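Local coordinates for protein acyl-coenzyme A oxidase acox-1.2 (Caenorhabditis elegans, PDB 5K3J) that catalyses the first, desaturating step of peroxisomal beta-oxidation on the five-carbon omega side chains of ascaroside pheromones, using FAD and molecular oxygen, at residues I292-H306 with V421-G433. Residues are numbered along the deposited sequence; the frame is centred on the assembly and turned at random.
Sequences IRSQMAMEQGLFLAH and VYGIAIGGCTYAG. Unlike the reference sequence in segment 421-433: Ala432 (reference Glu). With 6QA (~{S}-[2-[3-[[(2~{R})-4-[[[(2~{R},3~{S},4~{R},5~{R})-5-(6-aminopurin-9-yl)-4-oxidanyl-3-phosphonooxy-oxolan-2-yl]methoxy-oxidanyl-phosphoryl]oxy-oxidanyl-phosphoryl]oxy-3,3-dimethyl-2-oxidanyl-butanoyl]amino]propanoylamino]ethyl] 5-[(2~{R},3~{R},5~{R},6~{S})-6-methyl-3,5-bis(oxidanyl)oxan-2-yl]oxypentanethioate), chain E.
Ala425 O shows how one carbonyl can serve two segments: Gln300 NE2 reaches it at 2.9 Å with a nearly straight N-H, and Gly428 N arrives from the opposite face of the carbonyl plane. The Gln300 bend at chi2 (-89°) turns the amide so that Ala425 O lies close to its plane. The same NE2 donates to a water that donates a hydrogen bond to Glu299 OE1 and also bonds Tyr431 OH. Glu299, important for substrate specificity, accepts from the ascaroside hydroxyl O01 at 2.9 Å. In this C-alpha1 helical domain of the acyl-CoA oxidase fold, segments 292-306 and 421-426 run antiparallel (170°), and the turn and loop that follow carry part of the substrate site. There Ala432, in place of the reference glutamate predicted to be the proton acceptor, gives its N-H to the thioester oxygen O58 at 2.9 Å. Ala432 O lies in the guanidinium plane of Arg293, while NE comes to it at 3.0 Å from above the carbonyl plane; an alanine here would probably leave Ala432 O without this donor, and the carbonyl less firmly fixed next to the thioester. Farther along, Phe303 packs its ring against Ala425 CB and Ile424 CG2, and Val421 CG2 sits over the centre of the His306 ring, whose NE2 bonds Leu615 O.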
loop_
_atom_site.group_PDB
_atom_site.type_symbol
_atom_site.label_atom_id
_atom_site.label_comp_id
_atom_site.label_asym_id
_atom_site.label_seq_id
_atom_site.Cartn_x
_atom_site.Cartn_y
_atom_site.Cartn_z
ATOM N N ILE A 292 11.276 1.399 -20.562
ATOM C CA ILE A 292 10.850 1.558 -19.176
ATOM C C ILE A 292 10.630 0.203 -18.513
ATOM O O ILE A 292 11.199 -0.074 -17.459
ATOM C CB ILE A 292 9.552 2.384 -19.069
ATOM C CG1 ILE A 292 9.767 3.801 -19.610
ATOM C CG2 ILE A 292 9.062 2.418 -17.626
ATOM C CD1 ILE A 292 10.864 4.569 -18.905
ATOM N N ARG A 293 9.810 -0.635 -19.145
ATOM C CA ARG A 293 9.469 -1.957 -18.614
ATOM C C ARG A 293 10.698 -2.826 -18.380
ATOM O O ARG A 293 10.792 -3.528 -17.371
ATOM C CB ARG A 293 8.510 -2.681 -19.560
ATOM C CG ARG A 293 7.117 -2.082 -19.642
ATOM C CD ARG A 293 6.323 -2.729 -20.769
ATOM N NE ARG A 293 4.989 -2.158 -20.903
ATOM C CZ ARG A 293 4.319 -2.080 -22.048
ATOM N NH1 ARG A 293 4.858 -2.533 -23.172
ATOM N NH2 ARG A 293 3.109 -1.545 -22.069
ATOM N N SER A 294 11.630 -2.789 -19.325
ATOM C CA SER A 294 12.884 -3.514 -19.185
ATOM C C SER A 294 13.681 -2.985 -17.996
ATOM O O SER A 294 14.376 -3.736 -17.314
ATOM C CB SER A 294 13.715 -3.406 -20.469
ATOM O OG SER A 294 13.980 -2.050 -20.795
ATOM N N GLN A 295 13.546 -1.689 -17.739
ATOM C CA GLN A 295 14.378 -1.008 -16.756
ATOM C C GLN A 295 13.872 -1.127 -15.314
ATOM O O GLN A 295 14.662 -1.069 -14.374
ATOM C CB GLN A 295 14.513 0.469 -17.158
ATOM C CG GLN A 295 15.260 1.354 -16.178
ATOM C CD GLN A 295 14.325 2.203 -15.339
ATOM O OE1 GLN A 295 13.114 1.978 -15.320
ATOM N NE2 GLN A 295 14.882 3.192 -14.647
ATOM N N MET A 296 12.570 -1.315 -15.127
ATOM C CA MET A 296 12.014 -1.223 -13.774
ATOM C C MET A 296 12.186 -2.479 -12.923
ATOM O O MET A 296 11.835 -2.477 -11.752
ATOM C CB MET A 296 10.532 -0.839 -13.828
ATOM C CG MET A 296 9.752 -1.423 -14.985
ATOM S SD MET A 296 8.112 -0.675 -15.079
ATOM C CE MET A 296 7.496 -1.061 -13.445
ATOM N N ALA A 297 12.730 -3.548 -13.492
ATOM C CA ALA A 297 13.142 -4.669 -12.658
ATOM C C ALA A 297 14.315 -4.199 -11.803
ATOM O O ALA A 297 14.391 -4.488 -10.607
ATOM C CB ALA A 297 13.525 -5.879 -13.494
ATOM N N MET A 298 15.214 -3.452 -12.435
ATOM C CA MET A 298 16.333 -2.812 -11.763
ATOM C C MET A 298 15.851 -1.787 -10.743
ATOM O O MET A 298 16.274 -1.799 -9.588
ATOM C CB MET A 298 17.235 -2.137 -12.791
ATOM C CG MET A 298 18.322 -1.272 -12.195
ATOM S SD MET A 298 19.580 -2.241 -11.356
ATOM C CE MET A 298 20.223 -3.180 -12.736
ATOM N N GLU A 299 14.959 -0.905 -11.187
ATOM C CA GLU A 299 14.500 0.227 -10.387
ATOM C C GLU A 299 13.565 -0.192 -9.249
ATOM O O GLU A 299 13.649 0.339 -8.138
ATOM C CB GLU A 299 13.796 1.244 -11.281
ATOM C CG GLU A 299 13.353 2.503 -10.565
ATOM C CD GLU A 299 12.499 3.396 -11.441
ATOM O OE1 GLU A 299 11.768 2.859 -12.299
ATOM O OE2 GLU A 299 12.556 4.633 -11.271
ATOM N N GLN A 300 12.670 -1.140 -9.523
ATOM C CA GLN A 300 11.806 -1.667 -8.477
ATOM C C GLN A 300 12.580 -2.687 -7.657
ATOM O O GLN A 300 12.044 -3.284 -6.725
ATOM C CB GLN A 300 10.533 -2.286 -9.065
ATOM C CG GLN A 300 9.632 -1.336 -9.822
ATOM C CD GLN A 300 8.613 -0.665 -8.934
ATOM O OE1 GLN A 300 8.241 -1.192 -7.889
ATOM N NE2 GLN A 300 8.151 0.506 -9.349
ATOM N N GLY A 301 13.852 -2.862 -7.994
ATOM C CA GLY A 301 14.763 -3.613 -7.159
ATOM C C GLY A 301 15.460 -2.689 -6.174
ATOM O O GLY A 301 15.792 -3.095 -5.059
ATOM N N LEU A 302 15.641 -1.429 -6.567
ATOM C CA LEU A 302 16.390 -0.467 -5.755
ATOM C C LEU A 302 15.527 0.269 -4.719
ATOM O O LEU A 302 15.972 0.458 -3.587
ATOM C CB LEU A 302 17.101 0.544 -6.659
ATOM C CG LEU A 302 18.304 -0.030 -7.413
ATOM C CD1 LEU A 302 18.838 0.937 -8.464
ATOM C CD2 LEU A 302 19.406 -0.411 -6.433
ATOM N N PHE A 303 14.319 0.687 -5.097
ATOM C CA PHE A 303 13.340 1.212 -4.140
ATOM C C PHE A 303 13.195 0.269 -2.947
ATOM O O PHE A 303 13.199 0.689 -1.791
ATOM C CB PHE A 303 11.968 1.367 -4.790
ATOM C CG PHE A 303 11.857 2.502 -5.762
ATOM C CD1 PHE A 303 12.361 3.760 -5.473
ATOM C CD2 PHE A 303 11.210 2.306 -6.972
ATOM C CE1 PHE A 303 12.223 4.797 -6.387
ATOM C CE2 PHE A 303 11.074 3.334 -7.884
ATOM C CZ PHE A 303 11.583 4.583 -7.589
ATOM N N LEU A 304 13.042 -1.014 -3.262
ATOM C CA LEU A 304 12.845 -2.063 -2.272
ATOM C C LEU A 304 14.071 -2.185 -1.384
ATOM O O LEU A 304 13.950 -2.352 -0.173
ATOM C CB LEU A 304 12.553 -3.398 -2.959
ATOM C CG LEU A 304 12.220 -4.594 -2.075
ATOM C CD1 LEU A 304 11.183 -4.194 -1.049
ATOM C CD2 LEU A 304 11.712 -5.745 -2.929
ATOM N N ALA A 305 15.251 -2.104 -1.988
ATOM C CA ALA A 305 16.483 -2.092 -1.218
ATOM C C ALA A 305 16.505 -0.881 -0.288
ATOM O O ALA A 305 16.912 -0.981 0.867
ATOM C CB ALA A 305 17.679 -2.081 -2.144
ATOM N N HIS A 306 16.058 0.256 -0.812
ATOM C CA HIS A 306 15.955 1.497 -0.053
ATOM C C HIS A 306 15.083 1.306 1.188
ATOM O O HIS A 306 15.451 1.720 2.288
ATOM C CB HIS A 306 15.394 2.602 -0.961
ATOM C CG HIS A 306 15.321 3.958 -0.328
ATOM N ND1 HIS A 306 15.436 5.117 -1.063
ATOM C CD2 HIS A 306 15.113 4.345 0.953
ATOM C CE1 HIS A 306 15.322 6.160 -0.261
ATOM N NE2 HIS A 306 15.125 5.721 0.968
ATOM N N VAL A 421 8.370 6.064 -0.402
ATOM C CA VAL A 421 8.919 5.039 -1.272
ATOM C C VAL A 421 7.846 4.075 -1.741
ATOM O O VAL A 421 7.862 3.623 -2.890
ATOM C CB VAL A 421 10.041 4.254 -0.556
ATOM C CG1 VAL A 421 10.581 3.146 -1.453
ATOM C CG2 VAL A 421 11.151 5.196 -0.137
ATOM N N TYR A 422 6.905 3.768 -0.860
ATOM C CA TYR A 422 5.814 2.901 -1.260
ATOM C C TYR A 422 4.946 3.617 -2.284
ATOM O O TYR A 422 4.695 3.090 -3.367
ATOM C CB TYR A 422 4.949 2.478 -0.081
ATOM C CG TYR A 422 3.773 1.657 -0.533
ATOM C CD1 TYR A 422 3.948 0.344 -0.948
ATOM C CD2 TYR A 422 2.501 2.206 -0.604
ATOM C CE1 TYR A 422 2.888 -0.409 -1.397
ATOM C CE2 TYR A 422 1.430 1.458 -1.051
ATOM C CZ TYR A 422 1.632 0.149 -1.448
ATOM O OH TYR A 422 0.585 -0.621 -1.898
ATOM N N GLY A 423 4.500 4.827 -1.943
ATOM C CA GLY A 423 3.644 5.610 -2.826
ATOM C C GLY A 423 4.231 5.811 -4.210
ATOM O O GLY A 423 3.528 5.720 -5.213
ATOM N N ILE A 424 5.531 6.078 -4.260
ATOM C CA ILE A 424 6.231 6.298 -5.522
ATOM C C ILE A 424 6.272 5.037 -6.393
ATOM O O ILE A 424 5.781 5.036 -7.525
ATOM C CB ILE A 424 7.676 6.792 -5.276
ATOM C CG1 ILE A 424 7.674 8.249 -4.813
ATOM C CG2 ILE A 424 8.515 6.651 -6.529
ATOM C CD1 ILE A 424 7.055 9.202 -5.814
ATOM N N ALA A 425 6.842 3.965 -5.854
ATOM C CA ALA A 425 7.087 2.752 -6.627
ATOM C C ALA A 425 5.809 2.018 -7.023
ATOM O O ALA A 425 5.724 1.470 -8.122
ATOM C CB ALA A 425 7.995 1.822 -5.847
ATOM N N ILE A 426 4.822 2.013 -6.130
ATOM C CA ILE A 426 3.584 1.264 -6.349
ATOM C C ILE A 426 2.860 1.748 -7.601
ATOM O O ILE A 426 2.056 1.021 -8.185
ATOM C CB ILE A 426 2.626 1.360 -5.137
ATOM C CG1 ILE A 426 1.562 0.258 -5.192
ATOM C CG2 ILE A 426 1.984 2.746 -5.049
ATOM C CD1 ILE A 426 2.128 -1.131 -5.271
ATOM N N GLY A 427 3.157 2.975 -8.021
ATOM C CA GLY A 427 2.653 3.491 -9.281
ATOM C C GLY A 427 3.102 2.624 -10.442
ATOM O O GLY A 427 2.461 2.585 -11.493
ATOM N N GLY A 428 4.211 1.915 -10.240
ATOM C CA GLY A 428 4.746 0.992 -11.226
ATOM C C GLY A 428 3.800 -0.138 -11.575
ATOM O O GLY A 428 3.954 -0.804 -12.603
ATOM N N CYS A 429 2.815 -0.356 -10.711
ATOM C CA CYS A 429 1.773 -1.335 -10.964
ATOM C C CYS A 429 0.717 -0.783 -11.918
ATOM O O CYS A 429 -0.223 -1.489 -12.288
ATOM C CB CYS A 429 1.113 -1.757 -9.653
ATOM S SG CYS A 429 2.160 -2.728 -8.545
ATOM N N THR A 430 0.868 0.478 -12.310
ATOM C CA THR A 430 -0.131 1.136 -13.141
ATOM C C THR A 430 0.493 1.762 -14.384
ATOM O O THR A 430 0.107 1.430 -15.504
ATOM C CB THR A 430 -0.890 2.221 -12.354
ATOM O OG1 THR A 430 -1.670 1.609 -11.317
ATOM C CG2 THR A 430 -1.809 3.002 -13.282
ATOM N N TYR A 431 1.456 2.664 -14.196
ATOM C CA TYR A 431 2.100 3.306 -15.339
ATOM C C TYR A 431 2.881 2.264 -16.127
ATOM O O TYR A 431 3.133 1.169 -15.624
ATOM C CB TYR A 431 3.011 4.473 -14.903
ATOM C CG TYR A 431 4.226 4.122 -14.051
ATOM C CD1 TYR A 431 5.227 3.274 -14.523
ATOM C CD2 TYR A 431 4.398 4.689 -12.796
ATOM C CE1 TYR A 431 6.335 2.970 -13.755
ATOM C CE2 TYR A 431 5.506 4.390 -12.018
ATOM C CZ TYR A 431 6.473 3.533 -12.504
ATOM O OH TYR A 431 7.578 3.233 -11.736
ATOM N N ALA A 432 3.273 2.617 -17.347
ATOM C CA ALA A 432 3.999 1.712 -18.236
ATOM C C ALA A 432 3.254 0.390 -18.419
ATOM O O ALA A 432 3.866 -0.663 -18.602
ATOM C CB ALA A 432 5.410 1.463 -17.711
ATOM N N GLY A 433 1.927 0.459 -18.380
ATOM C CA GLY A 433 1.083 -0.705 -18.580
ATOM C C GLY A 433 0.417 -1.185 -17.305
ATOM O O GLY A 433 1.094 -1.546 -16.345
HETATM P P26 6QA E . -2.672 -2.262 -29.063
HETATM P P29 6QA E . -3.187 -4.455 -31.070
HETATM P P50 6QA E . -1.252 -11.143 -30.194
HETATM O O01 6QA E . 9.689 4.834 -12.761
HETATM C C02 6QA E . 9.742 5.298 -14.128
HETATM C C03 6QA E . 8.534 6.247 -14.209
HETATM O O04 6QA E . 8.231 6.568 -15.488
HETATM C C05 6QA E . 7.520 5.609 -16.204
HETATM C C06 6QA E . 6.184 6.253 -16.665
HETATM C C07 6QA E . 5.797 5.609 -18.017
HETATM C C08 6QA E . 4.886 6.571 -18.776
HETATM C C09 6QA E . 3.590 5.944 -19.082
HETATM S S10 6QA E . 3.104 6.072 -20.879
HETATM C C11 6QA E . 2.651 4.487 -21.636
HETATM C C12 6QA E . 2.348 3.368 -20.682
HETATM N N13 6QA E . 1.111 2.799 -21.066
HETATM C C14 6QA E . 1.019 1.428 -21.526
HETATM C C15 6QA E . -0.374 0.825 -21.929
HETATM C C16 6QA E . -0.261 0.332 -23.411
HETATM N N17 6QA E . -0.842 -1.013 -23.583
HETATM C C18 6QA E . -1.293 -1.395 -24.928
HETATM C C19 6QA E . -1.896 -2.781 -25.141
HETATM O O20 6QA E . -2.062 -3.412 -23.890
HETATM C C21 6QA E . -0.993 -3.667 -26.046
HETATM C C22 6QA E . -1.871 -4.976 -26.264
HETATM C C23 6QA E . 0.368 -3.924 -25.318
HETATM C C24 6QA E . -0.668 -3.090 -27.420
HETATM O O25 6QA E . -1.676 -3.419 -28.398
HETATM O O27 6QA E . -3.581 -1.586 -28.024
HETATM O O28 6QA E . -3.609 -3.080 -30.230
HETATM O O30 6QA E . -2.939 -4.036 -32.523
HETATM O O31 6QA E . -1.842 -5.158 -30.346
HETATM C C32 6QA E . -1.846 -6.463 -29.908
HETATM C C33 6QA E . -1.016 -7.312 -30.960
HETATM O O34 6QA E . 0.039 -6.687 -31.318
HETATM C C35 6QA E . 1.356 -7.486 -30.797
HETATM N N36 6QA E . 2.190 -6.558 -30.014
HETATM C C37 6QA E . 1.752 -5.696 -29.093
HETATM N N38 6QA E . 2.759 -4.992 -28.576
HETATM C C39 6QA E . 3.907 -5.404 -29.188
HETATM C C40 6QA E . 3.552 -6.392 -30.108
HETATM N N41 6QA E . 4.522 -6.975 -30.864
HETATM C C42 6QA E . 5.794 -6.603 -30.717
HETATM N N43 6QA E . 6.174 -5.649 -29.843
HETATM C C44 6QA E . 5.277 -5.033 -29.073
HETATM N N45 6QA E . 5.690 -3.995 -28.122
HETATM C C46 6QA E . 0.957 -8.507 -30.103
HETATM O O47 6QA E . 1.591 -9.767 -30.612
HETATM C C48 6QA E . -0.558 -8.606 -30.263
HETATM O O49 6QA E . -0.924 -9.711 -31.021
HETATM O O51 6QA E . -2.698 -11.493 -30.387
HETATM O O52 6QA E . -0.951 -10.964 -28.697
HETATM O O53 6QA E . -0.361 -12.237 -30.716
HETATM O O54 6QA E . -4.331 -5.437 -31.017
HETATM O O55 6QA E . -1.841 -1.202 -29.760
HETATM O O56 6QA E . -1.201 -0.621 -25.835
HETATM O O57 6QA E . 1.979 0.739 -21.614
HETATM O O58 6QA E . 2.963 5.435 -18.161
HETATM O O59 6QA E . 8.795 7.488 -13.500
HETATM C C60 6QA E . 9.970 8.155 -13.975
HETATM C C61 6QA E . 9.994 9.438 -13.175
HETATM C C62 6QA E . 11.221 7.253 -13.806
HETATM C C63 6QA E . 11.039 5.935 -14.428
HETATM O O64 6QA E . 12.373 7.907 -14.447
HETATM O O HOH W 1 9.801 1.501 -11.624
#